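Local coordinates for protein IroE-like serine hydrolase (Shewanella oneidensis, PDB 3GFF) that probably hydrolyses ester bonds, as an IroE-like serine hydrolase of the esterase D family with an alpha/beta-hydrolase fold, at residues A[85-90]-A[109-114]; A[144-149]-A[171-176]; A[91-96]-A[177-182]. One frame throughout, in Å; residues are numbered along the deposited sequence.

Contact 1: residues A[85-90]-A[109-114]; sequences NRMRDY and QHTGGA
The backbone of the short helix 86-89 rests on the loop leading into helix 114-132: Gly113 N gives Arg88 O a weak, bent hydrogen bond (2.8 Å, 126° at the hydrogen), and CA-H...O contacts run from Arg88 CA to His110 O and from Ala114 CA to Asp89 O. Glycine suits position 113, because a side chain there would strike Arg88 O. Arg88 serves the contact with its stem and its neighbour with its head. Its CG lies 3.3 Å from His110 O, and a bend at chi3 (64°) turns the guanidinium toward Asp89. There NE meets Asp89 OD1 at 2.8 Å from above the carboxylate plane, while NH2 reaches the same oxygen at 2.9 Å on its syn lone pair. Glu24 is a second anionic partner of NH2, and Arg26 pairs with the other carboxylate oxygen of Asp89, whose exact place is less certain. A leucine here would probably leave Asp89 OD1 without both N-H donors and Glu24 without this cation. A water also ties Asp89 OD1 to Gly113 O. Asn85 works twice: ND2 sits over the rim of one His110 face, 3.5 Å above the plane with amide and ring 76° apart, and OD1 accepts from Arg88 N at 3.3 Å. Selenomethionine Met87, standing in for methionine, presses CE tightly on Thr111 CG2 (3.4 Å), a flexible chain fitted beside a methyl. Asn85 is thus a side-chain N-cap of helix 86-89, and Gly113 occupies the N-cap position of helix 114-132.

Contact 2: residues A[144-149]-A[171-176]; sequences HSFGGL and SLWFDS. With IMD (imidazole), chain D.
The Phe146 ring carries Ser171 over one face, with CB 4.2 Å from the ring centroid and almost on its normal, and OG displaced toward the rim. At the Phe146 edge, in plane, is Phe174 CD1, while Trp173 comes in obliquely, its CZ2 3.4 Å from Phe146 CZ and the two planes nearly perpendicular (86°). One face of the indole has Ser171 O and Phe174 CB above it, both offset toward the rim, and its edge meets a bound imidazole, probably from the crystallisation liquor, whose N1 lies near the indole plane. Imidazole N1 donates to Ser171 OG at 3.2 Å. Ser171 OG is brought there by its first torsion (chi1 -56°), which sets it anti to the carbonyl carbon and 3.2 Å from Ser145 OG, itself hydrogen-bonded to His247 NE2. A serine at 171 is small enough to lie against the Phe146 face and still offer a hydroxyl to this pocket. Its backbone helps as well: Ser171 N donates to Ser145 O at 3.3 Å from above the carbonyl plane, and Gly148 N takes the same oxygen from the opposite face, so two bonds steady the turn. Leu149 crosses Phe174 at about a right angle, its CD1 3.8 Å from Phe174 CB, and both its methyls lie close to Ser171 O. Ser145 and Gly147 match a GxSxG nucleophile elbow, and the geometry is consistent with Ser145 as the nucleophile of a Ser-His-Asp triad with His247 and Asp169. The elbow joins strand 138-144 to helix 146-156, against the loop between strand 164-168 and helix 178-189; Arg86 and Met87 of helix 86-89 also touch Phe146, and helix 215-230 backs Leu172 and Trp173.

Contact 3: residues A[91-96]-A[177-182]; sequences TPTHTL and PHYLTL
In the helical turn whose His178 and Tyr179 meet Pro92 and Thr93, the oxygen Pro177 O is gripped twice by one residue: Thr181 N reaches it at 3.0 Å in the usual helical manner, and Thr181 OG1 adds a second bond from above the carbonyl plane. Threonine suits this place because its short hydroxyl folds back onto the carbonyl one turn earlier. The peptide bond before Pro177 is cis, close to the beginning of helix 178-189. Across the contact the work is apolar. Pro92 is set over the centre of one Tyr179 face, with CG 3.4 Å from the ring centroid and only 10° off the normal, a clear CH-pi contact. Proline fits here since its compact, rigid, puckered ring can offer C-H groups to an aromatic face at close range. Tyr179 has CG anti to the backbone N (chi1 179°), which places one ring face against Pro92 CG while the hydroxyl bonds Glu153, a residue that Pro92 also touches. Thr93 crosses both Tyr179 and His178 at a slant, meeting them with its methyl: CG2 lies 3.9 Å from Tyr179 CD1, meets the His178 ring at its edge, near the plane, 4.1 Å from CD2, and approaches Leu182 CD2 to 4.2 Å. The hydroxyl of Thr93 is turned to another task, a hydrogen bond to Asp175, so one small residue offers a methyl to the helix and a polar group to the loop before it. The contact thus lays the coil between helices 86-89 and 114-132 against the start of helix 178-189 at the protein surface, while helix 146-156 adjoins it, with Leu149 and Met152 touching Tyr179.

The three contacts form one continuous patch on the same side of the chain's centre. Contacts 1 and 2, and likewise 1 and 3, have centres about 12 Å apart; contacts 2 and 3 are nearer, at about 9 Å. Thr91 joins contact 3 to contact 1, its OG1 lying 2.8 Å from Gly112 N and its O 2.8 Å from Ala114 N. Phe174 of contact 2 touches both of the others: its CZ lies 3.6 Å from Thr111 CG2 and from Thr91 CG2. Contact 2 holds the probable nucleophile and the imidazole; contact 1 adjoins it, with Tyr90 CD2 3.4 Å from Gly147 N, whereas contact 3, nearer the surface, meets loop 171-176 through Thr93 and Asp175.

Contact 1: residues A[85-90]-A[109-114]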
loop_
_atom_site.group_PDB
_atom_site.type_symbol
_atom_site.label_atom_id
_atom_site.label_comp_id
_atom_site.label_asym_id
_atom_site.label_seq_id
_atom_site.Cartn_x
_atom_site.Cartn_y
_atom_site.Cartn_z
ATOM N N ASN A 85 17.962 -17.642 -11.440
ATOM C CA ASN A 85 17.071 -18.611 -12.098
ATOM C C ASN A 85 15.825 -18.900 -11.202
ATOM O O ASN A 85 15.804 -19.787 -10.332
ATOM C CB ASN A 85 17.847 -19.876 -12.461
ATOM C CG ASN A 85 17.092 -20.796 -13.412
ATOM O OD1 ASN A 85 15.861 -20.731 -13.548
ATOM N ND2 ASN A 85 17.833 -21.701 -14.034
ATOM N N ARG A 86 14.796 -18.109 -11.429
ATOM C CA ARG A 86 13.544 -18.181 -10.684
ATOM C C ARG A 86 12.797 -19.521 -10.812
ATOM O O ARG A 86 12.280 -20.041 -9.832
ATOM C CB ARG A 86 12.653 -17.046 -11.167
ATOM C CG ARG A 86 11.289 -16.952 -10.495
ATOM C CD ARG A 86 10.667 -15.589 -10.750
ATOM N NE ARG A 86 9.661 -15.327 -9.735
ATOM C CZ ARG A 86 8.356 -15.532 -9.895
ATOM N NH1 ARG A 86 7.876 -15.968 -11.068
ATOM N NH2 ARG A 86 7.522 -15.281 -8.880
HETATM N N MSE A 87 12.722 -20.082 -12.010
HETATM C CA MSE A 87 12.027 -21.354 -12.145
HETATM C C MSE A 87 12.795 -22.462 -11.430
HETATM O O MSE A 87 12.217 -23.430 -11.006
HETATM C CB MSE A 87 11.759 -21.719 -13.605
HETATM C CG MSE A 87 10.604 -20.919 -14.261
HETATM SE SE MSE A 87 8.878 -21.132 -13.327
HETATM C CE MSE A 87 8.775 -23.015 -13.647
ATOM N N ARG A 88 14.090 -22.300 -11.281
ATOM C CA ARG A 88 14.902 -23.317 -10.648
ATOM C C ARG A 88 14.736 -23.240 -9.154
ATOM O O ARG A 88 14.480 -24.253 -8.531
ATOM C CB ARG A 88 16.370 -23.138 -11.014
ATOM C CG ARG A 88 17.335 -24.213 -10.511
ATOM C CD ARG A 88 18.761 -23.684 -10.591
ATOM N NE ARG A 88 18.933 -22.535 -9.703
ATOM C CZ ARG A 88 20.007 -21.753 -9.661
ATOM N NH1 ARG A 88 21.048 -21.966 -10.467
ATOM N NH2 ARG A 88 20.046 -20.735 -8.808
ATOM N N ASP A 89 14.820 -22.026 -8.600
ATOM C CA ASP A 89 14.842 -21.816 -7.160
ATOM C C ASP A 89 13.503 -21.746 -6.472
ATOM O O ASP A 89 13.441 -21.964 -5.285
ATOM C CB ASP A 89 15.567 -20.514 -6.851
ATOM C CG ASP A 89 17.020 -20.522 -7.298
ATOM O OD1 ASP A 89 17.630 -21.614 -7.376
ATOM O OD2 ASP A 89 17.559 -19.422 -7.566
ATOM N N TYR A 90 12.442 -21.430 -7.198
ATOM C CA TYR A 90 11.138 -21.235 -6.582
ATOM C C TYR A 90 10.209 -22.420 -6.719
ATOM O O TYR A 90 9.090 -22.360 -6.218
ATOM C CB TYR A 90 10.489 -19.937 -7.115
ATOM C CG TYR A 90 11.035 -18.654 -6.518
ATOM C CD1 TYR A 90 12.293 -18.605 -5.935
ATOM C CD2 TYR A 90 10.329 -17.468 -6.623
ATOM C CE1 TYR A 90 12.795 -17.454 -5.413
ATOM C CE2 TYR A 90 10.848 -16.266 -6.099
ATOM C CZ TYR A 90 12.086 -16.271 -5.514
ATOM O OH TYR A 90 12.660 -15.102 -5.004
ATOM N N GLN A 109 12.889 -27.034 -17.452
ATOM C CA GLN A 109 13.924 -28.058 -17.314
ATOM C C GLN A 109 14.699 -27.892 -16.029
ATOM O O GLN A 109 15.286 -28.837 -15.568
ATOM C CB GLN A 109 14.922 -28.023 -18.493
ATOM C CG GLN A 109 15.835 -26.787 -18.504
ATOM C CD GLN A 109 16.499 -26.536 -19.861
ATOM O OE1 GLN A 109 17.356 -27.315 -20.313
ATOM N NE2 GLN A 109 16.133 -25.400 -20.498
ATOM N N HIS A 110 14.731 -26.686 -15.474
ATOM C CA HIS A 110 15.496 -26.453 -14.235
ATOM C C HIS A 110 14.682 -26.568 -12.982
ATOM O O HIS A 110 15.226 -26.404 -11.896
ATOM C CB HIS A 110 16.153 -25.064 -14.266
ATOM C CG HIS A 110 16.987 -24.831 -15.477
ATOM N ND1 HIS A 110 16.563 -24.057 -16.532
ATOM C CD2 HIS A 110 18.211 -25.289 -15.809
ATOM C CE1 HIS A 110 17.503 -24.022 -17.453
ATOM N NE2 HIS A 110 18.508 -24.782 -17.049
ATOM N N THR A 111 13.386 -26.816 -13.122
ATOM C CA THR A 111 12.522 -26.888 -11.946
ATOM C C THR A 111 12.952 -27.933 -10.911
ATOM O O THR A 111 13.617 -28.939 -11.241
ATOM C CB THR A 111 11.051 -27.089 -12.327
ATOM O OG1 THR A 111 10.940 -28.207 -13.214
ATOM C CG2 THR A 111 10.486 -25.839 -13.040
ATOM N N GLY A 112 12.622 -27.625 -9.657
ATOM C CA GLY A 112 12.828 -28.503 -8.521
ATOM C C GLY A 112 13.897 -28.106 -7.540
ATOM O O GLY A 112 14.246 -28.907 -6.671
ATOM N N GLY A 113 14.391 -26.874 -7.638
ATOM C CA GLY A 113 15.508 -26.431 -6.808
ATOM C C GLY A 113 15.145 -25.603 -5.595
ATOM O O GLY A 113 16.017 -24.969 -4.984
ATOM N N ALA A 114 13.878 -25.628 -5.201
ATOM C CA ALA A 114 13.455 -24.824 -4.060
ATOM C C ALA A 114 14.168 -25.273 -2.775
ATOM O O ALA A 114 14.437 -24.453 -1.908
ATOM C CB ALA A 114 11.935 -24.836 -3.906
HETATM O O HOH W 1 18.033 -24.109 -6.457
#

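Contact 2: residues A[144-149]-A[171-176]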
loop_
_atom_site.group_PDB
_atom_site.type_symbol
_atom_site.label_atom_id
_atom_site.label_comp_id
_atom_site.label_asym_id
_atom_site.label_seq_id
_atom_site.Cartn_x
_atom_site.Cartn_y
_atom_site.Cartn_z
ATOM N N HIS A 144 5.346 -14.441 -3.025
ATOM C CA HIS A 144 4.220 -14.148 -3.889
ATOM C C HIS A 144 4.363 -14.969 -5.164
ATOM O O HIS A 144 5.493 -15.118 -5.690
ATOM C CB HIS A 144 4.235 -12.661 -4.232
ATOM C CG HIS A 144 3.290 -12.272 -5.317
ATOM N ND1 HIS A 144 3.714 -12.001 -6.594
ATOM C CD2 HIS A 144 1.940 -12.147 -5.328
ATOM C CE1 HIS A 144 2.667 -11.692 -7.339
ATOM N NE2 HIS A 144 1.576 -11.790 -6.603
ATOM N N SER A 145 3.242 -15.478 -5.670
ATOM C CA SER A 145 3.213 -16.258 -6.908
ATOM C C SER A 145 4.082 -17.472 -6.710
ATOM O O SER A 145 3.914 -18.186 -5.715
ATOM C CB SER A 145 3.652 -15.404 -8.104
ATOM O OG SER A 145 3.393 -16.036 -9.368
ATOM N N PHE A 146 4.994 -17.746 -7.632
ATOM C CA PHE A 146 5.945 -18.851 -7.433
ATOM C C PHE A 146 6.722 -18.742 -6.118
ATOM O O PHE A 146 7.038 -19.762 -5.516
ATOM C CB PHE A 146 6.916 -18.949 -8.586
ATOM C CG PHE A 146 6.333 -19.566 -9.785
ATOM C CD1 PHE A 146 5.641 -18.812 -10.703
ATOM C CD2 PHE A 146 6.471 -20.918 -10.005
ATOM C CE1 PHE A 146 5.106 -19.412 -11.796
ATOM C CE2 PHE A 146 5.927 -21.500 -11.097
ATOM C CZ PHE A 146 5.257 -20.782 -11.982
ATOM N N GLY A 147 7.039 -17.526 -5.671
ATOM C CA GLY A 147 7.698 -17.336 -4.361
ATOM C C GLY A 147 6.824 -17.861 -3.212
ATOM O O GLY A 147 7.322 -18.222 -2.138
ATOM N N GLY A 148 5.510 -17.896 -3.417
ATOM C CA GLY A 148 4.583 -18.475 -2.449
ATOM C C GLY A 148 4.862 -19.962 -2.222
ATOM O O GLY A 148 4.622 -20.473 -1.153
ATOM N N LEU A 149 5.362 -20.640 -3.257
ATOM C CA LEU A 149 5.688 -22.061 -3.220
ATOM C C LEU A 149 6.905 -22.293 -2.354
ATOM O O LEU A 149 7.024 -23.366 -1.791
ATOM C CB LEU A 149 5.964 -22.630 -4.619
ATOM C CG LEU A 149 4.784 -22.761 -5.561
ATOM C CD1 LEU A 149 5.258 -23.029 -6.977
ATOM C CD2 LEU A 149 3.857 -23.875 -5.041
ATOM N N SER A 171 1.284 -20.051 -6.356
ATOM C CA SER A 171 1.104 -20.778 -7.614
ATOM C C SER A 171 1.019 -22.316 -7.341
ATOM O O SER A 171 1.874 -23.085 -7.799
ATOM C CB SER A 171 2.283 -20.463 -8.547
ATOM O OG SER A 171 2.433 -19.053 -8.767
ATOM N N LEU A 172 -0.010 -22.735 -6.601
ATOM C CA LEU A 172 -0.238 -24.134 -6.251
ATOM C C LEU A 172 -0.523 -24.992 -7.485
ATOM O O LEU A 172 -0.431 -26.219 -7.423
ATOM C CB LEU A 172 -1.401 -24.277 -5.233
ATOM C CG LEU A 172 -1.196 -23.692 -3.816
ATOM C CD1 LEU A 172 -2.477 -23.850 -2.907
ATOM C CD2 LEU A 172 -0.039 -24.391 -3.148
ATOM N N TRP A 173 -0.919 -24.363 -8.588
ATOM C CA TRP A 173 -1.116 -25.087 -9.839
ATOM C C TRP A 173 0.190 -25.752 -10.341
ATOM O O TRP A 173 0.161 -26.756 -11.097
ATOM C CB TRP A 173 -1.692 -24.166 -10.910
ATOM C CG TRP A 173 -0.799 -23.019 -11.236
ATOM C CD1 TRP A 173 -0.874 -21.769 -10.725
ATOM C CD2 TRP A 173 0.341 -23.029 -12.118
ATOM N NE1 TRP A 173 0.120 -20.981 -11.253
ATOM C CE2 TRP A 173 0.893 -21.735 -12.095
ATOM C CE3 TRP A 173 0.942 -24.007 -12.922
ATOM C CZ2 TRP A 173 2.011 -21.383 -12.842
ATOM C CZ3 TRP A 173 2.064 -23.669 -13.650
ATOM C CH2 TRP A 173 2.583 -22.356 -13.612
ATOM N N PHE A 174 1.339 -25.254 -9.879
ATOM C CA PHE A 174 2.578 -25.792 -10.371
ATOM C C PHE A 174 2.701 -27.262 -9.987
ATOM O O PHE A 174 2.551 -27.628 -8.821
ATOM C CB PHE A 174 3.795 -24.999 -9.923
ATOM C CG PHE A 174 5.069 -25.576 -10.433
ATOM C CD1 PHE A 174 5.479 -25.330 -11.711
ATOM C CD2 PHE A 174 5.791 -26.452 -9.665
ATOM C CE1 PHE A 174 6.620 -25.905 -12.209
ATOM C CE2 PHE A 174 6.945 -27.020 -10.148
ATOM C CZ PHE A 174 7.371 -26.732 -11.410
ATOM N N ASP A 175 2.942 -28.097 -10.997
ATOM C CA ASP A 175 3.101 -29.535 -10.833
ATOM C C ASP A 175 1.960 -30.125 -10.021
ATOM O O ASP A 175 2.182 -31.018 -9.196
ATOM C CB ASP A 175 4.475 -29.858 -10.228
ATOM C CG ASP A 175 4.771 -31.362 -10.187
ATOM O OD1 ASP A 175 4.156 -32.116 -10.961
ATOM O OD2 ASP A 175 5.631 -31.804 -9.402
ATOM N N SER A 176 0.748 -29.622 -10.264
ATOM C CA SER A 176 -0.486 -30.150 -9.681
ATOM C C SER A 176 -1.007 -31.317 -10.534
ATOM O O SER A 176 -0.963 -31.247 -11.783
ATOM C CB SER A 176 -1.585 -29.095 -9.586
ATOM O OG SER A 176 -1.828 -28.471 -10.839
HETATM N N1 IMD D . 1.312 -17.987 -11.597
HETATM C C2 IMD D . -0.027 -17.732 -11.582
HETATM N N3 IMD D . -0.335 -16.911 -12.628
HETATM C C4 IMD D . 0.817 -16.628 -13.295
HETATM C C5 IMD D . 1.856 -17.317 -12.646
#

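Contact 3: residues A[91-96]-A[177-182]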
loop_
_atom_site.group_PDB
_atom_site.type_symbol
_atom_site.label_atom_id
_atom_site.label_comp_id
_atom_site.label_asym_id
_atom_site.label_seq_id
_atom_site.Cartn_x
_atom_site.Cartn_y
_atom_site.Cartn_z
ATOM N N THR A 91 10.675 -23.488 -7.383
ATOM C CA THR A 91 9.877 -24.703 -7.597
ATOM C C THR A 91 10.378 -25.859 -6.740
ATOM O O THR A 91 11.550 -26.168 -6.735
ATOM C CB THR A 91 9.799 -25.078 -9.104
ATOM O OG1 THR A 91 11.107 -25.230 -9.665
ATOM C CG2 THR A 91 9.029 -23.969 -9.880
ATOM N N PRO A 92 9.482 -26.454 -5.941
ATOM C CA PRO A 92 9.861 -27.534 -5.043
ATOM C C PRO A 92 9.998 -28.892 -5.717
ATOM O O PRO A 92 10.750 -29.755 -5.215
ATOM C CB PRO A 92 8.731 -27.537 -4.021
ATOM C CG PRO A 92 7.523 -26.990 -4.772
ATOM C CD PRO A 92 8.054 -26.087 -5.823
ATOM N N THR A 93 9.277 -29.083 -6.827
ATOM C CA THR A 93 9.332 -30.302 -7.592
ATOM C C THR A 93 9.643 -29.981 -9.058
ATOM O O THR A 93 9.426 -28.864 -9.532
ATOM C CB THR A 93 8.008 -31.115 -7.459
ATOM O OG1 THR A 93 6.878 -30.309 -7.842
ATOM C CG2 THR A 93 7.813 -31.570 -6.016
ATOM N N HIS A 94 10.157 -30.991 -9.742
ATOM C CA HIS A 94 10.520 -30.926 -11.131
ATOM C C HIS A 94 9.410 -31.468 -12.036
ATOM O O HIS A 94 8.892 -32.548 -11.815
ATOM C CB HIS A 94 11.786 -31.757 -11.374
ATOM C CG HIS A 94 12.187 -31.842 -12.817
ATOM N ND1 HIS A 94 12.689 -30.763 -13.515
ATOM C CD2 HIS A 94 12.137 -32.874 -13.702
ATOM C CE1 HIS A 94 12.928 -31.128 -14.765
ATOM N NE2 HIS A 94 12.572 -32.392 -14.912
ATOM N N THR A 95 9.080 -30.695 -13.061
ATOM C CA THR A 95 8.164 -31.101 -14.135
ATOM C C THR A 95 8.473 -30.204 -15.328
ATOM O O THR A 95 8.921 -29.069 -15.165
ATOM C CB THR A 95 6.654 -30.992 -13.779
ATOM O OG1 THR A 95 5.855 -31.500 -14.863
ATOM C CG2 THR A 95 6.262 -29.543 -13.523
ATOM N N LEU A 96 8.237 -30.743 -16.520
ATOM C CA LEU A 96 8.418 -30.027 -17.782
ATOM C C LEU A 96 7.080 -29.558 -18.348
ATOM O O LEU A 96 7.065 -28.963 -19.423
ATOM C CB LEU A 96 9.070 -30.950 -18.810
ATOM C CG LEU A 96 10.470 -31.482 -18.473
ATOM C CD1 LEU A 96 10.899 -32.594 -19.419
ATOM C CD2 LEU A 96 11.492 -30.322 -18.411
ATOM N N PRO A 177 -1.593 -32.340 -9.875
ATOM C CA PRO A 177 -1.880 -32.439 -8.430
ATOM C C PRO A 177 -0.748 -32.901 -7.500
ATOM O O PRO A 177 -0.915 -32.864 -6.288
ATOM C CB PRO A 177 -3.011 -33.487 -8.397
ATOM C CG PRO A 177 -2.700 -34.395 -9.514
ATOM C CD PRO A 177 -2.047 -33.545 -10.593
ATOM N N HIS A 178 0.359 -33.364 -8.071
ATOM C CA HIS A 178 1.480 -33.909 -7.333
ATOM C C HIS A 178 2.022 -33.062 -6.184
ATOM O O HIS A 178 2.101 -33.569 -5.053
ATOM C CB HIS A 178 2.631 -34.264 -8.285
ATOM C CG HIS A 178 3.848 -34.813 -7.601
ATOM N ND1 HIS A 178 3.945 -36.127 -7.181
ATOM C CD2 HIS A 178 5.035 -34.238 -7.302
ATOM C CE1 HIS A 178 5.130 -36.323 -6.625
ATOM N NE2 HIS A 178 5.810 -35.189 -6.680
ATOM N N TYR A 179 2.450 -31.826 -6.438
ATOM C CA TYR A 179 3.016 -31.055 -5.337
ATOM C C TYR A 179 1.978 -30.763 -4.259
ATOM O O TYR A 179 2.229 -30.914 -3.073
ATOM C CB TYR A 179 3.769 -29.775 -5.779
ATOM C CG TYR A 179 4.303 -29.029 -4.577
ATOM C CD1 TYR A 179 5.253 -29.620 -3.756
ATOM C CD2 TYR A 179 3.800 -27.765 -4.214
ATOM C CE1 TYR A 179 5.694 -29.007 -2.645
ATOM C CE2 TYR A 179 4.269 -27.121 -3.091
ATOM C CZ TYR A 179 5.211 -27.755 -2.310
ATOM O OH TYR A 179 5.689 -27.154 -1.184
ATOM N N LEU A 180 0.807 -30.354 -4.686
ATOM C CA LEU A 180 -0.268 -30.018 -3.781
ATOM C C LEU A 180 -0.583 -31.188 -2.831
ATOM O O LEU A 180 -0.864 -30.952 -1.678
ATOM C CB LEU A 180 -1.495 -29.618 -4.605
ATOM C CG LEU A 180 -2.775 -29.266 -3.855
ATOM C CD1 LEU A 180 -2.537 -28.066 -2.913
ATOM C CD2 LEU A 180 -3.880 -28.980 -4.867
ATOM N N THR A 181 -0.553 -32.432 -3.324
ATOM C CA THR A 181 -0.800 -33.610 -2.496
ATOM C C THR A 181 0.261 -33.713 -1.425
ATOM O O THR A 181 -0.052 -34.065 -0.292
ATOM C CB THR A 181 -0.789 -34.931 -3.321
ATOM O OG1 THR A 181 -1.856 -34.911 -4.266
ATOM C CG2 THR A 181 -0.961 -36.125 -2.429
ATOM N N LEU A 182 1.522 -33.443 -1.780
ATOM C CA LEU A 182 2.618 -33.453 -0.791
ATOM C C LEU A 182 2.359 -32.453 0.320
ATOM O O LEU A 182 2.618 -32.741 1.488
ATOM C CB LEU A 182 3.961 -33.138 -1.446
ATOM C CG LEU A 182 4.690 -34.308 -2.090
ATOM C CD1 LEU A 182 3.740 -35.316 -2.706
ATOM C CD2 LEU A 182 5.719 -33.774 -3.074
#